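Local coordinates for phage related exonuclease (Haemophilus somnus 129PT, PDB 3K93), which probably degrades DNA from its ends as a metal-dependent, trimeric nuclease related to phage lambda exonuclease, at residues S115-G119 against K175-V180; Q70-S75 against D156-F160. All blocks are in the same frame, centred on the assembly; numbering follows the deposited sequence.

Contact 1. Residues S115-G119 against K175-V180; sequences SWDIG and KLIDLV
Trp116 and Leu176 open this interface between a loop and a helix. The indole swings out with CG anti to the backbone N (chi1 180°), which brings its NE1 and CZ2 side to the leucine; Trp116 CZ2 lies 3.7 Å from Leu176 CD1. A water donates to both Trp116 O and Leu176 O, bridging the backbones behind the ring. Both leucine methyls are engaged, because Leu176 CD2 reaches on to Asp117 CB, a short contact whose exact length is uncertain. The carboxylate of Asp117 is used beyond the helix: OD2 bonds Tyr52 OH of the second subunit, and OD1 takes the Ser120 N-H. At Ile118, CD1 meets Leu179 CB at 3.7 Å, the two side chains nearly perpendicular, while Ile118 CG1 passes Val180 CG2 at 4.1 Å. A second water accepts from Ile118 N, 2.9 Å away, and donates to Lys175 O. Lys175 forms a salt bridge to Glu56 of the second subunit, whose Tyr52 and Phe50 pack on Ile118 and Leu179. The loop after strand 108-114 thus packs on helix 173-181 through apolar side chains and two bridging waters, beside the second subunit, consistent with the trimeric assembly of lambda-type exonucleases.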
ATOM      1  N   SER A 115      -8.388  11.469 -17.478  1.00 12.88           N
ATOM      2  CA  SER A 115      -7.174  11.208 -16.707  1.00 12.02           C
ATOM      3  C   SER A 115      -6.689  12.438 -15.918  1.00 12.11           C
ATOM      4  O   SER A 115      -6.827  13.587 -16.377  1.00 12.48           O
ATOM      5  CB  SER A 115      -6.064  10.745 -17.637  1.00 12.40           C
ATOM      6  OG  SER A 115      -6.518   9.691 -18.480  1.00 12.08           O
ATOM      7  N   TRP A 116      -6.131  12.194 -14.744  1.00 10.67           N
ATOM      8  CA  TRP A 116      -5.566  13.273 -13.949  1.00 11.33           C
ATOM      9  C   TRP A 116      -4.327  13.935 -14.584  1.00 11.60           C
ATOM     10  O   TRP A 116      -4.266  15.173 -14.736  1.00 11.25           O
ATOM     11  CB  TRP A 116      -5.220  12.772 -12.541  1.00 10.73           C
ATOM     12  CG  TRP A 116      -4.634  13.814 -11.678  1.00 10.67           C
ATOM     13  CD1 TRP A 116      -3.335  13.891 -11.260  1.00  9.56           C
ATOM     14  CD2 TRP A 116      -5.302  14.972 -11.139  1.00 10.42           C
ATOM     15  NE1 TRP A 116      -3.156  15.015 -10.494  1.00 12.54           N
ATOM     16  CE2 TRP A 116      -4.342  15.698 -10.401  1.00 11.53           C
ATOM     17  CE3 TRP A 116      -6.618  15.452 -11.196  1.00 12.41           C
ATOM     18  CZ2 TRP A 116      -4.655  16.889  -9.708  1.00 13.47           C
ATOM     19  CZ3 TRP A 116      -6.948  16.649 -10.507  1.00 11.37           C
ATOM     20  CH2 TRP A 116      -5.963  17.356  -9.787  1.00 13.18           C
ATOM     21  N   ASP A 117      -3.345  13.118 -14.944  1.00 11.18           N
ATOM     22  CA  ASP A 117      -2.095  13.631 -15.457  1.00 11.52           C
ATOM     23  C   ASP A 117      -1.454  12.676 -16.459  1.00 10.82           C
ATOM     24  O   ASP A 117      -1.978  11.591 -16.715  1.00  9.93           O
ATOM     25  CB  ASP A 117      -1.143  14.076 -14.285  1.00 12.44           C
ATOM     26  CG  ASP A 117      -0.527  12.950 -13.518  1.00 15.06           C
ATOM     27  OD1 ASP A 117      -0.694  11.751 -13.887  1.00 18.03           O
ATOM     28  OD2 ASP A 117       0.201  13.296 -12.537  1.00 16.57           O
ATOM     29  N   ILE A 118      -0.358  13.125 -17.055  1.00 10.34           N
ATOM     30  CA  ILE A 118       0.361  12.363 -18.081  1.00 10.00           C
ATOM     31  C   ILE A 118       0.741  10.987 -17.531  1.00 10.05           C
ATOM     32  O   ILE A 118       0.615   9.988 -18.210  1.00 10.12           O
ATOM     33  CB  ILE A 118       1.618  13.145 -18.591  1.00 10.24           C
ATOM     34  CG1 ILE A 118       1.172  14.398 -19.377  1.00  8.25           C
ATOM     35  CG2 ILE A 118       2.570  12.231 -19.421  1.00  8.14           C
ATOM     36  CD1 ILE A 118       2.246  15.498 -19.515  1.00  5.95           C
ATOM     37  N   GLY A 119       1.171  10.949 -16.284  1.00 10.49           N
ATOM     38  CA  GLY A 119       1.531   9.695 -15.655  1.00 11.19           C
ATOM     39  C   GLY A 119       0.430   8.658 -15.570  1.00 11.50           C
ATOM     40  O   GLY A 119       0.689   7.465 -15.797  1.00 11.37           O
ATOM     41  N   LYS A 175       3.310  20.555 -14.666  1.00 12.20           N
ATOM     42  CA  LYS A 175       2.992  19.173 -15.074  1.00 12.94           C
ATOM     43  C   LYS A 175       1.526  18.953 -15.478  1.00 12.78           C
ATOM     44  O   LYS A 175       1.265  18.302 -16.470  1.00 13.28           O
ATOM     45  CB  LYS A 175       3.415  18.183 -13.995  1.00 12.33           C
ATOM     46  CG  LYS A 175       4.940  18.110 -13.845  1.00 14.43           C
ATOM     47  CD  LYS A 175       5.359  17.513 -12.532  1.00 17.66           C
ATOM     48  CE  LYS A 175       5.364  16.039 -12.573  1.00 21.31           C
ATOM     49  NZ  LYS A 175       5.783  15.534 -11.247  1.00 23.24           N
ATOM     50  N   LEU A 176       0.590  19.504 -14.703  1.00 12.73           N
ATOM     51  CA  LEU A 176      -0.816  19.244 -14.877  1.00 12.17           C
ATOM     52  C   LEU A 176      -1.500  20.088 -15.974  1.00 12.11           C
ATOM     53  O   LEU A 176      -2.591  19.709 -16.425  1.00 12.48           O
ATOM     54  CB  LEU A 176      -1.547  19.433 -13.549  1.00 12.48           C
ATOM     55  CG  LEU A 176      -1.114  18.516 -12.402  1.00 12.57           C
ATOM     56  CD1 LEU A 176      -1.863  18.858 -11.148  1.00 10.80           C
ATOM     57  CD2 LEU A 176      -1.299  17.049 -12.772  1.00 10.63           C
ATOM     58  N   ILE A 177      -0.876  21.203 -16.371  1.00 11.57           N
ATOM     59  CA  ILE A 177      -1.355  22.090 -17.434  1.00 11.77           C
ATOM     60  C   ILE A 177      -0.341  22.292 -18.596  1.00 12.31           C
ATOM     61  O   ILE A 177      -0.593  21.883 -19.735  1.00 12.42           O
ATOM     62  CB  ILE A 177      -1.717  23.494 -16.893  1.00 11.68           C
ATOM     63  CG1 ILE A 177      -2.754  23.404 -15.744  1.00 12.12           C
ATOM     64  CG2 ILE A 177      -2.234  24.407 -18.062  1.00 11.15           C
ATOM     65  CD1 ILE A 177      -3.143  24.827 -15.185  1.00 10.96           C
ATOM     66  N   ASP A 178       0.797  22.911 -18.323  1.00 12.93           N
ATOM     67  CA  ASP A 178       1.726  23.308 -19.410  1.00 13.42           C
ATOM     68  C   ASP A 178       2.190  22.144 -20.289  1.00 13.45           C
ATOM     69  O   ASP A 178       2.126  22.209 -21.522  1.00 13.09           O
ATOM     70  CB  ASP A 178       2.971  24.000 -18.844  1.00 13.93           C
ATOM     71  CG  ASP A 178       2.639  25.248 -18.026  1.00 17.29           C
ATOM     72  OD1 ASP A 178       1.451  25.620 -17.916  1.00 19.53           O
ATOM     73  OD2 ASP A 178       3.572  25.840 -17.466  1.00 20.43           O
ATOM     74  N   LEU A 179       2.666  21.081 -19.656  1.00 13.42           N
ATOM     75  CA  LEU A 179       3.113  19.906 -20.401  1.00 13.19           C
ATOM     76  C   LEU A 179       1.997  19.246 -21.199  1.00 12.60           C
ATOM     77  O   LEU A 179       2.270  18.659 -22.219  1.00 12.19           O
ATOM     78  CB  LEU A 179       3.701  18.862 -19.463  1.00 13.33           C
ATOM     79  CG  LEU A 179       5.020  19.176 -18.779  1.00 14.41           C
ATOM     80  CD1 LEU A 179       5.395  17.932 -17.925  1.00 13.27           C
ATOM     81  CD2 LEU A 179       6.126  19.590 -19.808  1.00 13.46           C
ATOM     82  N   VAL A 180       0.747  19.347 -20.731  1.00 12.54           N
ATOM     83  CA  VAL A 180      -0.374  18.707 -21.388  1.00 11.89           C
ATOM     84  C   VAL A 180      -0.795  19.488 -22.656  1.00 11.94           C
ATOM     85  O   VAL A 180      -1.064  18.910 -23.706  1.00  9.74           O
ATOM     86  CB  VAL A 180      -1.572  18.554 -20.437  1.00 12.87           C
ATOM     87  CG1 VAL A 180      -2.802  17.951 -21.175  1.00 10.89           C
ATOM     88  CG2 VAL A 180      -1.183  17.716 -19.174  1.00 11.62           C
TER
HETATM   89  O   HOH W   1      -2.793  16.967 -16.208  1.00  9.19           O
HETATM   90  O   HOH W   2      -0.256  16.011 -16.727  1.00 10.27           O

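Contact 2. Residues Q70-S75 against D156-F160; sequences QAIKLS and DFVLF
Helix 70-75 lies across strand 156-158 with its axis 9.8 Å away and the two N-to-C directions 123° apart, bringing Ala71 near Val158 and Ser75 near Asp156. The ring of Phe160, just beyond the strand, lies against Gln70, Ala71 and Leu74. Gln70 approaches one face of it, where OE1 stands 3.9 Å above the plane and offset toward the rim, the amide turned 63° from the ring. Ala71 comes instead at the ring edge, its backbone CA 3.7 Å from Phe160 CE2. Ala71 CB also reaches Val158 CG2. One turn on, Leu74 has CG anti to the backbone N (chi1 -178°), which directs the side chain to the strand; Leu74 CD2 touches both Val158 CG1 and, at 3.9 Å, Phe160 CZ.

Beyond these packing contacts lies a hydrogen bond. Ser75 OG donates to Asp156 OD2 at 2.7 Å, and Asp156 OD2 accepts with its anti lone pair, the one turned away from OD1. The same oxygen forms a salt bridge with Arg79, and OD1 is hydrogen-bonded to Thr191 OG1 of strand 189-195, so both carboxylate oxygens are held and the buried charge is probably offset by the arginine. Arg79, of the same helix as Ser75, also bonds Ser75 O, so it joins the helix to the carboxylate.

Ala71 and Ser75 rest as well on Thr112 of the neighbouring strand 108-114, which, with Asp111 and Asp100, binds the sodium ion. Packing helix 68-79, which precedes Asp100 and strand 108-114 in the chain, against the central mixed sheet is consistent with the alpha-beta core of PD-(D/E)XK nucleases, in which strand 108-114 would carry the D-x-K part of the signature.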
ATOM      1  N   GLN A  70     -16.646  18.874 -22.289  1.00 22.28           N
ATOM      2  CA  GLN A  70     -15.484  18.811 -23.179  1.00 21.58           C
ATOM      3  C   GLN A  70     -15.117  17.395 -23.598  1.00 20.17           C
ATOM      4  O   GLN A  70     -14.760  17.175 -24.748  1.00 19.63           O
ATOM      5  CB  GLN A  70     -14.259  19.385 -22.508  1.00 22.67           C
ATOM      6  CG  GLN A  70     -14.311  20.861 -22.251  1.00 26.49           C
ATOM      7  CD  GLN A  70     -12.979  21.390 -21.794  1.00 31.58           C
ATOM      8  OE1 GLN A  70     -11.925  21.042 -22.365  1.00 35.29           O
ATOM      9  NE2 GLN A  70     -13.003  22.262 -20.764  1.00 34.71           N
ATOM     10  N   ALA A  71     -15.188  16.432 -22.669  1.00 18.58           N
ATOM     11  CA  ALA A  71     -14.866  15.050 -23.014  1.00 17.86           C
ATOM     12  C   ALA A  71     -15.838  14.536 -24.080  1.00 17.54           C
ATOM     13  O   ALA A  71     -15.414  13.923 -25.062  1.00 16.57           O
ATOM     14  CB  ALA A  71     -14.901  14.126 -21.770  1.00 16.71           C
ATOM     15  N   ILE A  72     -17.132  14.787 -23.874  1.00 17.76           N
ATOM     16  CA  ILE A  72     -18.157  14.305 -24.783  1.00 17.95           C
ATOM     17  C   ILE A  72     -18.012  14.944 -26.160  1.00 18.26           C
ATOM     18  O   ILE A  72     -18.186  14.269 -27.165  1.00 17.44           O
ATOM     19  CB  ILE A  72     -19.558  14.488 -24.202  1.00 18.38           C
ATOM     20  CG1 ILE A  72     -19.750  13.480 -23.063  1.00 18.93           C
ATOM     21  CG2 ILE A  72     -20.642  14.288 -25.290  1.00 17.18           C
ATOM     22  CD1 ILE A  72     -21.010  13.693 -22.271  1.00 20.72           C
ATOM     23  N   LYS A  73     -17.637  16.221 -26.202  1.00 19.19           N
ATOM     24  CA  LYS A  73     -17.357  16.888 -27.473  1.00 19.58           C
ATOM     25  C   LYS A  73     -16.181  16.234 -28.176  1.00 19.19           C
ATOM     26  O   LYS A  73     -16.248  16.009 -29.360  1.00 20.81           O
ATOM     27  CB  LYS A  73     -17.136  18.411 -27.317  1.00 20.28           C
ATOM     28  CG  LYS A  73     -18.468  19.253 -27.296  1.00 20.07           C
ATOM     29  N   LEU A  74     -15.120  15.897 -27.466  1.00 18.86           N
ATOM     30  CA  LEU A  74     -13.974  15.230 -28.115  1.00 18.08           C
ATOM     31  C   LEU A  74     -14.367  13.818 -28.633  1.00 17.50           C
ATOM     32  O   LEU A  74     -13.953  13.384 -29.726  1.00 16.46           O
ATOM     33  CB  LEU A  74     -12.784  15.147 -27.159  1.00 17.21           C
ATOM     34  CG  LEU A  74     -11.480  14.510 -27.681  1.00 17.97           C
ATOM     35  CD1 LEU A  74     -10.979  15.157 -28.990  1.00 15.12           C
ATOM     36  CD2 LEU A  74     -10.373  14.550 -26.622  1.00 14.88           C
ATOM     37  N   SER A  75     -15.167  13.120 -27.843  1.00 16.95           N
ATOM     38  CA  SER A  75     -15.701  11.814 -28.252  1.00 16.79           C
ATOM     39  C   SER A  75     -16.450  11.945 -29.544  1.00 17.06           C
ATOM     40  O   SER A  75     -16.293  11.114 -30.414  1.00 17.03           O
ATOM     41  CB  SER A  75     -16.608  11.215 -27.170  1.00 16.20           C
ATOM     42  OG  SER A  75     -15.849  10.823 -26.050  1.00 15.10           O
ATOM     43  N   ASP A 156     -13.266   5.937 -23.891  1.00 14.69           N
ATOM     44  CA  ASP A 156     -12.380   7.025 -24.333  1.00 14.12           C
ATOM     45  C   ASP A 156     -11.617   7.590 -23.121  1.00 14.54           C
ATOM     46  O   ASP A 156     -12.168   8.369 -22.333  1.00 15.15           O
ATOM     47  CB  ASP A 156     -13.221   8.152 -24.943  1.00 14.67           C
ATOM     48  CG  ASP A 156     -13.680   7.867 -26.383  1.00 14.56           C
ATOM     49  OD1 ASP A 156     -13.303   6.837 -27.008  1.00 11.87           O
ATOM     50  OD2 ASP A 156     -14.407   8.732 -26.903  1.00 14.80           O
ATOM     51  N   PHE A 157     -10.366   7.172 -22.953  1.00 14.51           N
ATOM     52  CA  PHE A 157      -9.455   7.775 -21.992  1.00 13.52           C
ATOM     53  C   PHE A 157      -8.982   9.078 -22.633  1.00 13.43           C
ATOM     54  O   PHE A 157      -8.419   9.046 -23.723  1.00 11.99           O
ATOM     55  CB  PHE A 157      -8.254   6.874 -21.754  1.00 13.45           C
ATOM     56  CG  PHE A 157      -8.586   5.626 -21.026  1.00 13.45           C
ATOM     57  CD1 PHE A 157      -8.733   5.638 -19.656  1.00 14.56           C
ATOM     58  CD2 PHE A 157      -8.737   4.437 -21.694  1.00 13.80           C
ATOM     59  CE1 PHE A 157      -9.040   4.482 -18.975  1.00 14.61           C
ATOM     60  CE2 PHE A 157      -9.038   3.275 -21.006  1.00 13.95           C
ATOM     61  CZ  PHE A 157      -9.202   3.300 -19.664  1.00 14.62           C
ATOM     62  N   VAL A 158      -9.214  10.200 -21.931  1.00 13.02           N
ATOM     63  CA  VAL A 158      -8.925  11.531 -22.439  0.50 12.36           C
ATOM     64  C   VAL A 158      -8.150  12.361 -21.415  1.00 12.70           C
ATOM     65  O   VAL A 158      -8.511  12.410 -20.219  1.00 13.31           O
ATOM     66  CB  VAL A 158     -10.213  12.252 -22.858  0.50 12.45           C
ATOM     67  CG1 VAL A 158     -10.799  11.589 -24.095  0.50 11.14           C
ATOM     68  CG2 VAL A 158     -11.222  12.255 -21.732  0.50 11.78           C
ATOM     69  N   LEU A 159      -7.063  12.986 -21.869  1.00 12.62           N
ATOM     70  CA  LEU A 159      -6.215  13.848 -21.035  1.00 12.05           C
ATOM     71  C   LEU A 159      -6.391  15.289 -21.458  1.00 12.23           C
ATOM     72  O   LEU A 159      -6.006  15.674 -22.585  1.00 11.05           O
ATOM     73  CB  LEU A 159      -4.722  13.471 -21.171  1.00 11.77           C
ATOM     74  CG  LEU A 159      -3.785  14.325 -20.319  1.00 12.15           C
ATOM     75  CD1 LEU A 159      -4.115  14.205 -18.809  1.00  8.53           C
ATOM     76  CD2 LEU A 159      -2.270  14.019 -20.601  1.00  9.91           C
ATOM     77  N   PHE A 160      -6.980  16.081 -20.565  1.00 11.99           N
ATOM     78  CA  PHE A 160      -7.037  17.507 -20.722  1.00 12.51           C
ATOM     79  C   PHE A 160      -6.180  18.104 -19.619  1.00 12.01           C
ATOM     80  O   PHE A 160      -5.933  17.449 -18.603  1.00 11.68           O
ATOM     81  CB  PHE A 160      -8.483  18.017 -20.504  1.00 13.06           C
ATOM     82  CG  PHE A 160      -9.485  17.509 -21.513  1.00 14.35           C
ATOM     83  CD1 PHE A 160      -9.481  17.987 -22.811  1.00 15.25           C
ATOM     84  CD2 PHE A 160     -10.449  16.586 -21.153  1.00 17.61           C
ATOM     85  CE1 PHE A 160     -10.389  17.537 -23.744  1.00 15.55           C
ATOM     86  CE2 PHE A 160     -11.395  16.134 -22.111  1.00 18.01           C
ATOM     87  CZ  PHE A 160     -11.351  16.617 -23.402  1.00 15.59           C
TER

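From the N terminus the chain runs through helix 68-79, passes Asp100 and strand 108-114, which supply the sodium ligands, leaves that strand through the loop at 115-119, returns in strand 152-158 and then enters helix 173-181. Contact 2 closes a span of 80 residues and contact 1 one of 55; their segments alternate, so the two closures cross instead of nesting. They meet directly: Ser115 N lies 2.9 Å from Val158 O, probably a hydrogen bond continuing the parallel strand pairing, and Ile118 CG1 packs on Leu159 CD2. Contact 2 thus fixes a helix to the sheet near the metal site, whereas contact 1 joins the loop leaving strand 108-114 to helix 173-181, where the second subunit packs.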